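Local coordinates for phosphate-binding protein pstS 2 (Streptococcus pneumoniae, PDB 4H1X) that probably binds phosphate as the solute-binding component of the PstSACB ABC transporter, delivering it to the membrane proteins for import, at residues E12-E17 and V49-T54; S127-Q132 and T147-Q152; L83-V88 and E99-R104; N107-S112 and R212-E217. All coordinates share one frame; numbering follows the deposited sequence.

Contact 1. Residues E12-E17 and V49-T54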
loop_
_atom_site.group_PDB
_atom_site.type_symbol
_atom_site.label_atom_id
_atom_site.label_comp_id
_atom_site.label_asym_id
_atom_site.label_seq_id
_atom_site.Cartn_x
_atom_site.Cartn_y
_atom_site.Cartn_z
ATOM N N GLU A 12 -24.358 -0.242 0.238
ATOM C CA GLU A 12 -23.828 -1.399 -0.486
ATOM C C GLU A 12 -22.310 -1.386 -0.294
ATOM O O GLU A 12 -21.607 -0.581 -0.910
ATOM C CB GLU A 12 -24.239 -1.379 -1.969
ATOM C CG GLU A 12 -23.902 -2.663 -2.722
ATOM C CD GLU A 12 -23.864 -2.594 -4.241
ATOM O OE1 GLU A 12 -24.498 -1.684 -4.826
ATOM O OE2 GLU A 12 -23.219 -3.478 -4.850
ATOM N N VAL A 13 -21.818 -2.223 0.624
ATOM C CA VAL A 13 -20.392 -2.277 0.926
ATOM C C VAL A 13 -19.675 -3.082 -0.170
ATOM O O VAL A 13 -20.035 -4.230 -0.444
ATOM C CB VAL A 13 -20.151 -2.883 2.342
ATOM C CG1 VAL A 13 -18.666 -3.024 2.644
ATOM C CG2 VAL A 13 -20.859 -2.037 3.431
ATOM N N ILE A 14 -18.684 -2.475 -0.796
ATOM C CA ILE A 14 -17.858 -3.144 -1.807
ATOM C C ILE A 14 -16.555 -3.539 -1.137
ATOM O O ILE A 14 -15.811 -2.657 -0.714
ATOM C CB ILE A 14 -17.587 -2.264 -3.080
ATOM C CG1 ILE A 14 -18.872 -1.614 -3.693
ATOM C CG2 ILE A 14 -16.757 -3.038 -4.137
ATOM C CD1 ILE A 14 -20.005 -2.518 -4.032
ATOM N N SER A 15 -16.280 -4.842 -1.038
ATOM C CA SER A 15 -15.026 -5.325 -0.452
ATOM C C SER A 15 -14.091 -5.823 -1.551
ATOM O O SER A 15 -14.556 -6.272 -2.606
ATOM C CB SER A 15 -15.309 -6.459 0.532
ATOM O OG SER A 15 -14.112 -7.116 0.913
ATOM N N ARG A 16 -12.769 -5.784 -1.303
ATOM C CA ARG A 16 -11.843 -6.407 -2.230
ATOM C C ARG A 16 -11.855 -7.921 -1.949
ATOM O O ARG A 16 -12.390 -8.347 -0.923
ATOM C CB ARG A 16 -10.434 -5.783 -2.121
ATOM C CG ARG A 16 -10.316 -4.494 -2.944
ATOM C CD ARG A 16 -10.392 -4.721 -4.478
ATOM N NE ARG A 16 -9.379 -5.680 -4.928
ATOM C CZ ARG A 16 -8.099 -5.380 -5.113
ATOM N NH1 ARG A 16 -7.676 -4.129 -4.971
ATOM N NH2 ARG A 16 -7.233 -6.323 -5.440
ATOM N N GLU A 17 -11.341 -8.736 -2.887
ATOM C CA GLU A 17 -11.331 -10.193 -2.736
ATOM C C GLU A 17 -10.430 -10.638 -1.585
ATOM O O GLU A 17 -9.529 -9.912 -1.192
ATOM C CB GLU A 17 -10.898 -10.873 -4.057
ATOM C CG GLU A 17 -9.405 -10.835 -4.362
ATOM C CD GLU A 17 -8.818 -9.513 -4.813
ATOM O OE1 GLU A 17 -9.559 -8.504 -4.867
ATOM O OE2 GLU A 17 -7.600 -9.484 -5.098
ATOM N N VAL A 49 -20.347 -7.184 -1.101
ATOM C CA VAL A 49 -20.095 -7.870 -2.380
ATOM C C VAL A 49 -18.613 -7.688 -2.692
ATOM O O VAL A 49 -17.970 -6.764 -2.185
ATOM C CB VAL A 49 -21.024 -7.429 -3.541
ATOM C CG1 VAL A 49 -22.485 -7.769 -3.225
ATOM C CG2 VAL A 49 -20.856 -5.929 -3.844
ATOM N N ILE A 50 -18.071 -8.541 -3.541
ATOM C CA ILE A 50 -16.635 -8.539 -3.837
ATOM C C ILE A 50 -16.309 -8.017 -5.228
ATOM O O ILE A 50 -16.956 -8.406 -6.222
ATOM C CB ILE A 50 -16.116 -10.007 -3.689
ATOM C CG1 ILE A 50 -16.496 -10.642 -2.322
ATOM C CG2 ILE A 50 -14.618 -10.138 -4.027
ATOM C CD1 ILE A 50 -15.976 -9.901 -1.009
ATOM N N GLN A 51 -15.216 -7.237 -5.296
ATOM C CA GLN A 51 -14.600 -6.763 -6.536
ATOM C C GLN A 51 -13.121 -7.218 -6.491
ATOM O O GLN A 51 -12.479 -7.161 -5.444
ATOM C CB GLN A 51 -14.804 -5.272 -6.767
ATOM C CG GLN A 51 -16.234 -4.984 -7.281
ATOM C CD GLN A 51 -16.468 -5.425 -8.717
ATOM O OE1 GLN A 51 -15.541 -5.639 -9.528
ATOM N NE2 GLN A 51 -17.719 -5.528 -9.073
ATOM N N ASN A 52 -12.631 -7.724 -7.624
ATOM C CA ASN A 52 -11.306 -8.342 -7.757
ATOM C C ASN A 52 -10.163 -7.362 -8.045
ATOM O O ASN A 52 -8.995 -7.793 -8.101
ATOM C CB ASN A 52 -11.356 -9.389 -8.872
ATOM C CG ASN A 52 -11.830 -8.824 -10.182
ATOM O OD1 ASN A 52 -13.000 -8.471 -10.332
ATOM N ND2 ASN A 52 -10.922 -8.664 -11.130
ATOM N N SER A 53 -10.462 -6.068 -8.248
ATOM C CA SER A 53 -9.416 -5.083 -8.567
ATOM C C SER A 53 -9.835 -3.666 -8.229
ATOM O O SER A 53 -11.025 -3.414 -8.017
ATOM C CB SER A 53 -9.090 -5.135 -10.062
ATOM O OG SER A 53 -10.246 -4.814 -10.825
ATOM N N THR A 54 -8.865 -2.725 -8.322
ATOM C CA THR A 54 -9.102 -1.296 -8.145
ATOM C C THR A 54 -10.142 -0.827 -9.181
ATOM O O THR A 54 -11.081 -0.123 -8.799
ATOM C CB THR A 54 -7.781 -0.521 -8.273
ATOM O OG1 THR A 54 -6.805 -1.133 -7.441
ATOM C CG2 THR A 54 -7.934 0.928 -7.887
#
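The guanidinium of Arg16 lies against the turn that follows strand 49-51, with Ser53 CA 3.6 Å above the centre of one of its faces. Two bends along the chain, at chi2 (-68°) and chi3 (-56°), fold the group back over this backbone. The carboxylate of Glu17 then meets it in its own plane: NE of Arg16 binds OE1 of Glu17 at 2.8 Å and NH2 of Arg16 binds OE2 of Glu17 at 3.2 Å, a side-on grip in which each oxygen uses its syn lone pair. NH2 also holds a bound citrate, probably from the crystallisation liquor.

Strands 12-16 and 49-51 pair in parallel. Ser15 is held through both backbone N and O, its N giving a nearly straight bond to Val49 O (2.8 Å) while its O receives Gln51 N (2.9 Å). The side chains of Ile14 and Val49 cross at a slant, CD1 of Ile14 3.5 Å from CG2 of Val49, and Ile14 CG2 runs beside Gln51 CG, both chains pointing toward helix 54-63. On the other face Ile50 CD1 rests on Ser15 CB.

The chemistry thus changes from backbone hydrogen bonds and methyl contacts to an ion pair within residues 12-17, laid over the turn 52-54, where Glu17 probably offsets the arginine's charge and limits its rotation.

Contact 2. Residues S127-Q132 and T147-Q152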
loop_
_atom_site.group_PDB
_atom_site.type_symbol
_atom_site.label_atom_id
_atom_site.label_comp_id
_atom_site.label_asym_id
_atom_site.label_seq_id
_atom_site.Cartn_x
_atom_site.Cartn_y
_atom_site.Cartn_z
ATOM N N SER A 127 17.562 7.798 -5.609
ATOM C CA SER A 127 17.891 8.879 -6.551
ATOM C C SER A 127 16.676 9.654 -7.051
ATOM O O SER A 127 15.539 9.191 -6.910
ATOM C CB SER A 127 18.624 8.310 -7.759
ATOM O OG SER A 127 17.752 7.592 -8.614
ATOM N N LYS A 128 16.938 10.792 -7.735
ATOM C CA LYS A 128 15.887 11.603 -8.367
ATOM C C LYS A 128 15.115 10.721 -9.373
ATOM O O LYS A 128 13.890 10.765 -9.390
ATOM C CB LYS A 128 16.513 12.841 -9.051
ATOM C CG LYS A 128 15.485 13.876 -9.514
ATOM C CD LYS A 128 16.170 15.156 -9.984
ATOM C CE LYS A 128 15.220 16.329 -10.059
ATOM N NZ LYS A 128 15.949 17.601 -10.329
ATOM N N GLN A 129 15.825 9.860 -10.135
ATOM C CA GLN A 129 15.203 8.932 -11.117
ATOM C C GLN A 129 14.322 7.885 -10.430
ATOM O O GLN A 129 13.229 7.594 -10.916
ATOM C CB GLN A 129 16.266 8.189 -11.938
ATOM C CG GLN A 129 17.218 9.056 -12.732
ATOM C CD GLN A 129 18.335 8.191 -13.262
ATOM O OE1 GLN A 129 19.524 8.410 -12.988
ATOM N NE2 GLN A 129 17.965 7.158 -14.003
ATOM N N GLY A 130 14.814 7.312 -9.328
ATOM C CA GLY A 130 14.072 6.330 -8.545
ATOM C C GLY A 130 12.805 6.909 -7.949
ATOM O O GLY A 130 11.733 6.299 -8.037
ATOM N N GLN A 131 12.915 8.124 -7.384
ATOM C CA GLN A 131 11.779 8.842 -6.798
ATOM C C GLN A 131 10.761 9.151 -7.885
ATOM O O GLN A 131 9.551 9.066 -7.629
ATOM C CB GLN A 131 12.227 10.140 -6.114
ATOM C CG GLN A 131 13.051 9.954 -4.843
ATOM C CD GLN A 131 13.331 11.274 -4.145
ATOM O OE1 GLN A 131 12.951 12.365 -4.598
ATOM N NE2 GLN A 131 14.019 11.210 -3.027
ATOM N N GLN A 132 11.235 9.470 -9.112
ATOM C CA GLN A 132 10.318 9.750 -10.226
ATOM C C GLN A 132 9.505 8.486 -10.623
ATOM O O GLN A 132 8.333 8.597 -10.991
ATOM C CB GLN A 132 11.064 10.334 -11.436
ATOM C CG GLN A 132 10.135 11.059 -12.417
ATOM C CD GLN A 132 9.403 12.229 -11.791
ATOM O OE1 GLN A 132 10.000 13.130 -11.186
ATOM N NE2 GLN A 132 8.084 12.217 -11.891
ATOM N N THR A 147 19.243 12.484 -4.331
ATOM C CA THR A 147 20.623 12.279 -4.791
ATOM C C THR A 147 20.643 11.943 -6.288
ATOM O O THR A 147 19.598 11.630 -6.873
ATOM C CB THR A 147 21.346 11.187 -3.967
ATOM O OG1 THR A 147 20.815 9.889 -4.269
ATOM C CG2 THR A 147 21.325 11.465 -2.459
ATOM N N GLU A 148 21.825 12.061 -6.914
ATOM C CA GLU A 148 21.988 11.747 -8.320
ATOM C C GLU A 148 22.498 10.312 -8.428
ATOM O O GLU A 148 23.239 9.852 -7.547
ATOM C CB GLU A 148 22.951 12.756 -9.004
ATOM C CG GLU A 148 23.069 12.626 -10.524
ATOM C CD GLU A 148 21.789 12.657 -11.346
ATOM O OE1 GLU A 148 20.891 13.476 -11.036
ATOM O OE2 GLU A 148 21.700 11.877 -12.324
ATOM N N TYR A 149 22.045 9.599 -9.464
ATOM C CA TYR A 149 22.483 8.235 -9.789
ATOM C C TYR A 149 23.180 8.207 -11.156
ATOM O O TYR A 149 22.613 8.686 -12.141
ATOM C CB TYR A 149 21.294 7.232 -9.811
ATOM C CG TYR A 149 21.725 5.814 -10.140
ATOM C CD1 TYR A 149 22.210 4.964 -9.150
ATOM C CD2 TYR A 149 21.675 5.333 -11.446
ATOM C CE1 TYR A 149 22.651 3.674 -9.451
ATOM C CE2 TYR A 149 22.130 4.055 -11.766
ATOM C CZ TYR A 149 22.616 3.226 -10.764
ATOM O OH TYR A 149 23.056 1.969 -11.079
ATOM N N THR A 150 24.347 7.555 -11.234
ATOM C CA THR A 150 25.081 7.290 -12.481
ATOM C C THR A 150 25.356 5.779 -12.522
ATOM O O THR A 150 25.892 5.223 -11.552
ATOM C CB THR A 150 26.353 8.165 -12.608
ATOM O OG1 THR A 150 25.951 9.536 -12.722
ATOM C CG2 THR A 150 27.221 7.778 -13.823
ATOM N N SER A 151 24.987 5.111 -13.632
ATOM C CA SER A 151 25.192 3.654 -13.730
ATOM C C SER A 151 26.672 3.243 -13.692
ATOM O O SER A 151 27.524 3.917 -14.278
ATOM C CB SER A 151 24.551 3.090 -14.993
ATOM O OG SER A 151 24.733 1.682 -15.042
ATOM N N GLN A 152 26.957 2.128 -12.998
ATOM C CA GLN A 152 28.304 1.535 -12.890
ATOM C C GLN A 152 28.388 0.364 -13.876
ATOM O O GLN A 152 29.442 -0.273 -14.004
ATOM C CB GLN A 152 28.619 1.062 -11.442
ATOM C CG GLN A 152 28.101 1.991 -10.328
ATOM C CD GLN A 152 28.748 1.790 -8.973
ATOM O OE1 GLN A 152 28.979 0.668 -8.510
ATOM N NE2 GLN A 152 28.997 2.890 -8.270
#
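Ser127 meets the loop 147-152 through its CA and CB while its hydroxyl turns back to its own helix. Ser127 CA lies 3.3 Å from Thr147 O in a bent CA-H...O contact. Ser127 CB packs against Tyr149 CB at 3.5 Å, methylene to methylene, and is also near Thr147 O. At the tip, OG of Ser127 sits between the backbone N and the carbonyl carbon (chi1 73°), a placing that lets it accept from Gly130 N at 3.0 Å in a nearly straight bond (164°). The same OG is hydrogen-bonded to Phe124 O, in the last turn of helix 116-126, and this Ser127 OG passes 3.8 Å from Tyr149 CB.

Thr147 O takes a second and stronger partner, Lys128 N, at 2.9 Å. The loop carbonyl thereby satisfies an amide in the first turn of helix 128-136. Beyond its CB, the Tyr149 ring leaves the segment for helix 116-126: it stacks edge-to-face with Phe124, and its hydroxyl is bonded to Asp120 and Asn181. Gln129 reaches across the tyrosine side chain at about a right angle, its amide plane turned 67° from the ring.

A serine whose hydroxyl accepts the amide three residues ahead is the classic N-cap. Here it marks the break between two consecutive helices, 116-126 and 128-136, and the returning loop packs over that junction before entering strand 155-162.

Contact 3. Residues L83-V88 and E99-R104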
loop_
_atom_site.group_PDB
_atom_site.type_symbol
_atom_site.label_atom_id
_atom_site.label_comp_id
_atom_site.label_asym_id
_atom_site.label_seq_id
_atom_site.Cartn_x
_atom_site.Cartn_y
_atom_site.Cartn_z
ATOM N N LEU A 83 -14.274 10.232 0.319
ATOM C CA LEU A 83 -14.765 10.785 1.573
ATOM C C LEU A 83 -13.620 11.379 2.362
ATOM O O LEU A 83 -12.491 10.890 2.281
ATOM C CB LEU A 83 -15.450 9.694 2.435
ATOM C CG LEU A 83 -16.771 9.099 1.926
ATOM C CD1 LEU A 83 -17.256 7.975 2.855
ATOM C CD2 LEU A 83 -17.846 10.155 1.786
ATOM N N GLU A 84 -13.911 12.416 3.156
ATOM C CA GLU A 84 -12.920 12.922 4.093
ATOM C C GLU A 84 -12.985 11.984 5.311
ATOM O O GLU A 84 -14.071 11.482 5.624
ATOM C CB GLU A 84 -13.213 14.394 4.456
ATOM C CG GLU A 84 -13.056 15.315 3.249
ATOM C CD GLU A 84 -13.213 16.797 3.534
ATOM O OE1 GLU A 84 -13.674 17.151 4.644
ATOM O OE2 GLU A 84 -12.886 17.605 2.635
ATOM N N ILE A 85 -11.846 11.706 5.960
ATOM C CA ILE A 85 -11.839 10.837 7.143
ATOM C C ILE A 85 -11.346 11.672 8.314
ATOM O O ILE A 85 -10.246 12.236 8.255
ATOM C CB ILE A 85 -11.039 9.525 6.935
ATOM C CG1 ILE A 85 -11.786 8.586 5.976
ATOM C CG2 ILE A 85 -10.799 8.809 8.268
ATOM C CD1 ILE A 85 -11.360 8.666 4.617
ATOM N N ASP A 86 -12.198 11.797 9.354
ATOM C CA ASP A 86 -11.920 12.639 10.537
ATOM C C ASP A 86 -11.719 14.097 10.092
ATOM O O ASP A 86 -10.821 14.788 10.586
ATOM C CB ASP A 86 -10.687 12.145 11.321
ATOM C CG ASP A 86 -10.757 10.766 11.951
ATOM O OD1 ASP A 86 -11.851 10.385 12.445
ATOM O OD2 ASP A 86 -9.690 10.115 12.054
ATOM N N GLY A 87 -12.526 14.525 9.120
ATOM C CA GLY A 87 -12.473 15.861 8.536
ATOM C C GLY A 87 -11.247 16.173 7.691
ATOM O O GLY A 87 -11.091 17.331 7.271
ATOM N N VAL A 88 -10.386 15.145 7.395
ATOM C CA VAL A 88 -9.144 15.278 6.592
ATOM C C VAL A 88 -9.346 14.743 5.163
ATOM O O VAL A 88 -9.698 13.573 4.972
ATOM C CB VAL A 88 -7.928 14.564 7.261
ATOM C CG1 VAL A 88 -6.648 14.720 6.433
ATOM C CG2 VAL A 88 -7.703 15.048 8.699
ATOM N N GLU A 99 -1.609 13.634 8.665
ATOM C CA GLU A 99 -2.976 14.008 9.052
ATOM C C GLU A 99 -3.987 12.970 8.568
ATOM O O GLU A 99 -4.987 12.717 9.247
ATOM C CB GLU A 99 -3.362 15.355 8.451
ATOM C CG GLU A 99 -2.860 16.594 9.165
ATOM C CD GLU A 99 -3.487 17.817 8.524
ATOM O OE1 GLU A 99 -2.897 18.340 7.551
ATOM O OE2 GLU A 99 -4.632 18.160 8.903
ATOM N N TYR A 100 -3.759 12.424 7.365
ATOM C CA TYR A 100 -4.660 11.437 6.763
ATOM C C TYR A 100 -4.292 10.036 7.293
ATOM O O TYR A 100 -3.177 9.574 7.078
ATOM C CB TYR A 100 -4.618 11.534 5.234
ATOM C CG TYR A 100 -5.665 10.660 4.598
ATOM C CD1 TYR A 100 -7.003 11.046 4.577
ATOM C CD2 TYR A 100 -5.328 9.425 4.047
ATOM C CE1 TYR A 100 -7.981 10.232 4.009
ATOM C CE2 TYR A 100 -6.290 8.616 3.451
ATOM C CZ TYR A 100 -7.619 9.016 3.443
ATOM O OH TYR A 100 -8.563 8.212 2.846
ATOM N N PRO A 101 -5.201 9.372 8.039
ATOM C CA PRO A 101 -4.832 8.123 8.732
ATOM C C PRO A 101 -4.835 6.813 7.929
ATOM O O PRO A 101 -4.153 5.873 8.360
ATOM C CB PRO A 101 -5.861 8.048 9.861
ATOM C CG PRO A 101 -7.062 8.701 9.305
ATOM C CD PRO A 101 -6.575 9.799 8.396
ATOM N N LEU A 102 -5.575 6.731 6.810
ATOM C CA LEU A 102 -5.618 5.499 6.007
ATOM C C LEU A 102 -4.450 5.477 5.057
ATOM O O LEU A 102 -4.551 5.896 3.897
ATOM C CB LEU A 102 -6.928 5.344 5.238
ATOM C CG LEU A 102 -8.212 5.419 6.038
ATOM C CD1 LEU A 102 -9.378 5.545 5.106
ATOM C CD2 LEU A 102 -8.377 4.203 6.929
ATOM N N GLN A 103 -3.311 5.048 5.575
ATOM C CA GLN A 103 -2.079 4.981 4.794
ATOM C C GLN A 103 -1.165 3.965 5.415
ATOM O O GLN A 103 -1.291 3.616 6.606
ATOM C CB GLN A 103 -1.378 6.359 4.745
ATOM C CG GLN A 103 -0.963 6.883 6.135
ATOM C CD GLN A 103 -0.015 8.040 6.046
ATOM O OE1 GLN A 103 1.179 7.886 5.733
ATOM N NE2 GLN A 103 -0.534 9.230 6.278
ATOM N N ARG A 104 -0.238 3.479 4.597
ATOM C CA ARG A 104 0.750 2.526 5.052
ATOM C C ARG A 104 2.040 2.763 4.298
ATOM O O ARG A 104 2.014 3.182 3.128
ATOM C CB ARG A 104 0.264 1.075 4.854
ATOM C CG ARG A 104 -0.146 0.787 3.412
ATOM C CD ARG A 104 -0.377 -0.669 3.144
ATOM N NE ARG A 104 -0.854 -0.863 1.778
ATOM C CZ ARG A 104 -0.970 -2.043 1.190
ATOM N NH1 ARG A 104 -0.642 -3.153 1.841
ATOM N NH2 ARG A 104 -1.384 -2.125 -0.064
HETATM O O HOH W 1 -10.888 8.770 1.466
#
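The hydroxyl of Tyr100 is gripped by two polar partners. A water donates to OH of Tyr100 at 2.8 Å and also donates to Leu83 O at 2.8 Å, tying the tyrosine to the strand that leads into the turn 85-88; Ile232 O of strand 223-236 is hydrogen-bonded to the same OH.

Ile85 is the apolar centre of the meeting. With CG1 beside the backbone N (chi1 -71°), CG2 of Ile85 is left to rest on Pro101 CG at 3.9 Å. On the other branch, Ile85 CD1 comes obliquely to the ring, 3.8 Å from CE1 of Tyr100, and lies 3.7 Å from Leu102 CD1, the two aliphatic chains crossing at about a right angle; Ile85 and Leu102 each adopt two conformers, so these CD1 contacts, which describe one of them, are tentative. Met247 of helix 247-254 touches all three of Ile85, Pro101 and Leu102. Farther along, Val88 sets CG1 against Tyr100 CB, and Val88 O lies in the plane of the ring, at the edge, 3.7 Å from CD1 of Tyr100.

The type I' turn, closed by backbone hydrogen bonds in both directions between Ile85 and Val88, presents both side chains to segment 99-104. No direct hydrogen bond crosses between the segments. Cohesion rests on methyl, proline and ring contacts, and the buried phenol obtains its polar links through a bridging water and a backbone carbonyl of the neighbouring strand.

Contact 4. Residues N107-S112 and R212-E217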
loop_
_atom_site.group_PDB
_atom_site.type_symbol
_atom_site.label_atom_id
_atom_site.label_comp_id
_atom_site.label_asym_id
_atom_site.label_seq_id
_atom_site.Cartn_x
_atom_site.Cartn_y
_atom_site.Cartn_z
ATOM N N ASN A 107 7.936 -0.332 2.819
ATOM C CA ASN A 107 9.300 -0.427 3.300
ATOM C C ASN A 107 10.091 -1.480 2.552
ATOM O O ASN A 107 9.573 -2.554 2.228
ATOM C CB ASN A 107 9.304 -0.803 4.794
ATOM C CG ASN A 107 8.914 0.338 5.689
ATOM O OD1 ASN A 107 9.355 1.472 5.511
ATOM N ND2 ASN A 107 8.074 0.069 6.659
ATOM N N ILE A 108 11.363 -1.179 2.366
ATOM C CA ILE A 108 12.402 -2.112 1.940
ATOM C C ILE A 108 13.279 -2.315 3.185
ATOM O O ILE A 108 13.421 -1.389 4.014
ATOM C CB ILE A 108 13.206 -1.663 0.701
ATOM C CG1 ILE A 108 13.913 -0.293 0.940
ATOM C CG2 ILE A 108 12.316 -1.677 -0.541
ATOM C CD1 ILE A 108 14.942 0.080 -0.040
ATOM N N VAL A 109 13.779 -3.532 3.372
ATOM C CA VAL A 109 14.590 -3.867 4.532
ATOM C C VAL A 109 15.842 -4.576 4.043
ATOM O O VAL A 109 15.782 -5.290 3.047
ATOM C CB VAL A 109 13.844 -4.707 5.608
ATOM C CG1 VAL A 109 12.553 -4.023 6.060
ATOM C CG2 VAL A 109 13.533 -6.115 5.114
ATOM N N TRP A 110 16.948 -4.378 4.749
ATOM C CA TRP A 110 18.210 -5.044 4.429
ATOM C C TRP A 110 19.030 -5.206 5.708
ATOM O O TRP A 110 18.706 -4.590 6.740
ATOM C CB TRP A 110 18.997 -4.262 3.357
ATOM C CG TRP A 110 19.469 -2.911 3.792
ATOM C CD1 TRP A 110 20.661 -2.603 4.381
ATOM C CD2 TRP A 110 18.801 -1.673 3.563
ATOM N NE1 TRP A 110 20.777 -1.242 4.531
ATOM C CE2 TRP A 110 19.653 -0.643 4.028
ATOM C CE3 TRP A 110 17.563 -1.327 2.997
ATOM C CZ2 TRP A 110 19.290 0.715 3.972
ATOM C CZ3 TRP A 110 17.202 0.016 2.948
ATOM C CH2 TRP A 110 18.054 1.016 3.441
ATOM N N SER A 111 20.101 -6.012 5.630
ATOM C CA SER A 111 20.981 -6.225 6.767
ATOM C C SER A 111 22.403 -5.879 6.353
ATOM O O SER A 111 22.630 -5.406 5.222
ATOM C CB SER A 111 20.905 -7.686 7.188
ATOM O OG SER A 111 21.501 -8.484 6.173
ATOM N N SER A 112 23.358 -6.179 7.239
ATOM C CA SER A 112 24.775 -6.005 6.991
ATOM C C SER A 112 25.218 -6.926 5.833
ATOM O O SER A 112 26.290 -6.724 5.273
ATOM C CB SER A 112 25.566 -6.293 8.264
ATOM O OG SER A 112 25.385 -7.630 8.710
ATOM N N ARG A 212 4.196 -2.475 5.925
ATOM C CA ARG A 212 3.723 -2.060 7.251
ATOM C C ARG A 212 4.919 -1.722 8.106
ATOM O O ARG A 212 6.054 -1.948 7.676
ATOM C CB ARG A 212 2.927 -3.216 7.912
ATOM C CG ARG A 212 3.705 -4.534 8.004
ATOM C CD ARG A 212 3.050 -5.593 8.888
ATOM N NE ARG A 212 3.689 -6.914 8.768
ATOM C CZ ARG A 212 4.835 -7.257 9.362
ATOM N NH1 ARG A 212 5.490 -6.381 10.111
ATOM N NH2 ARG A 212 5.335 -8.485 9.207
ATOM N N GLU A 213 4.681 -1.214 9.312
ATOM C CA GLU A 213 5.773 -0.949 10.239
ATOM C C GLU A 213 6.336 -2.299 10.685
ATOM O O GLU A 213 5.591 -3.288 10.727
ATOM C CB GLU A 213 5.261 -0.116 11.435
ATOM C CG GLU A 213 6.350 0.508 12.296
ATOM C CD GLU A 213 5.878 1.261 13.530
ATOM O OE1 GLU A 213 4.653 1.482 13.671
ATOM O OE2 GLU A 213 6.734 1.589 14.384
ATOM N N LEU A 214 7.629 -2.361 10.985
ATOM C CA LEU A 214 8.234 -3.608 11.482
ATOM C C LEU A 214 8.055 -3.630 12.991
ATOM O O LEU A 214 8.083 -2.578 13.614
ATOM C CB LEU A 214 9.732 -3.644 11.143
ATOM C CG LEU A 214 10.138 -4.159 9.752
ATOM C CD1 LEU A 214 9.828 -3.138 8.689
ATOM C CD2 LEU A 214 11.622 -4.442 9.728
ATOM N N THR A 215 7.906 -4.800 13.581
ATOM C CA THR A 215 7.828 -4.928 15.042
ATOM C C THR A 215 9.230 -4.758 15.610
ATOM O O THR A 215 10.200 -5.003 14.878
ATOM C CB THR A 215 7.262 -6.309 15.423
ATOM O OG1 THR A 215 8.214 -7.322 15.081
ATOM C CG2 THR A 215 5.895 -6.583 14.807
ATOM N N PRO A 216 9.390 -4.457 16.914
ATOM C CA PRO A 216 10.748 -4.373 17.487
ATOM C C PRO A 216 11.558 -5.659 17.225
ATOM O O PRO A 216 12.734 -5.567 16.880
ATOM C CB PRO A 216 10.484 -4.161 18.973
ATOM C CG PRO A 216 9.155 -3.444 19.006
ATOM C CD PRO A 216 8.358 -4.098 17.918
ATOM N N GLU A 217 10.921 -6.856 17.315
ATOM C CA GLU A 217 11.628 -8.129 17.071
ATOM C C GLU A 217 12.073 -8.238 15.593
ATOM O O GLU A 217 13.209 -8.645 15.314
ATOM C CB GLU A 217 10.747 -9.332 17.464
ATOM C CG GLU A 217 11.520 -10.643 17.542
ATOM C CD GLU A 217 10.775 -11.910 17.943
ATOM O OE1 GLU A 217 9.699 -11.815 18.579
ATOM O OE2 GLU A 217 11.305 -13.008 17.659
#
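The flat amide of Asn107 points its ND2 edge at the backbone of segment 212-217. Arg212 O lies close to the amide plane, at its edge and 3.0 Å from ND2 of Asn107, though the bond is bent. The carbonyl is met less regularly: the donor stands above its plane, about 50° out, and the N-H...O angle is 141°. Leu214 CD1 comes within 4.2 Å of ND2 of Asn107.

The guanidinium of Arg212, in contrast, turns back on its own segment. Glu213 O lies near its plane and accepts from NH1 of Arg212 at 3.2 Å, while a salt bridge to Glu218 engages NH1 as well.

Two residues along the strand, Val109 extends the contact with an apolar patch. Its CG1, beside the backbone N (chi1 -55°), reaches both branches of Leu214, CD2 at 3.8 Å and CD1 at 3.9 Å. Val200 of helix 193-202 and Leu222 also touch Val109.

Strand 103-110 is joined here to the chain that follows strand 207-210, its antiparallel neighbour in the sheet. One side-chain-to-backbone bond and one hydrophobic contact share the work: the amide gives the loop's carbonyl a polar partner in a buried setting, and the leucine is packed against the valine beside it.

These four contacts illustrate how chemistry follows place in a two-lobed binding protein. Contact 4 is the buried one; contacts 1, 2 and 3 are partly buried. Contacts 1 and 4 reach the same mixed sheet from opposite sides of the chain's centre, their centres about 30 Å apart: one is strand pairing with an ion pair beside it, the other a join of an amide and two aliphatic side chains. Contacts 3 and 4 share strand 103-110: contact 3 involves the residues leading into it, with apolar packing and a water bridge, contact 4 those towards its end. Contact 2, its centre about 23 Å from the centre of the chain, uses none of these strands; it relies on helix capping and is nested in the loop that contact 4 closes.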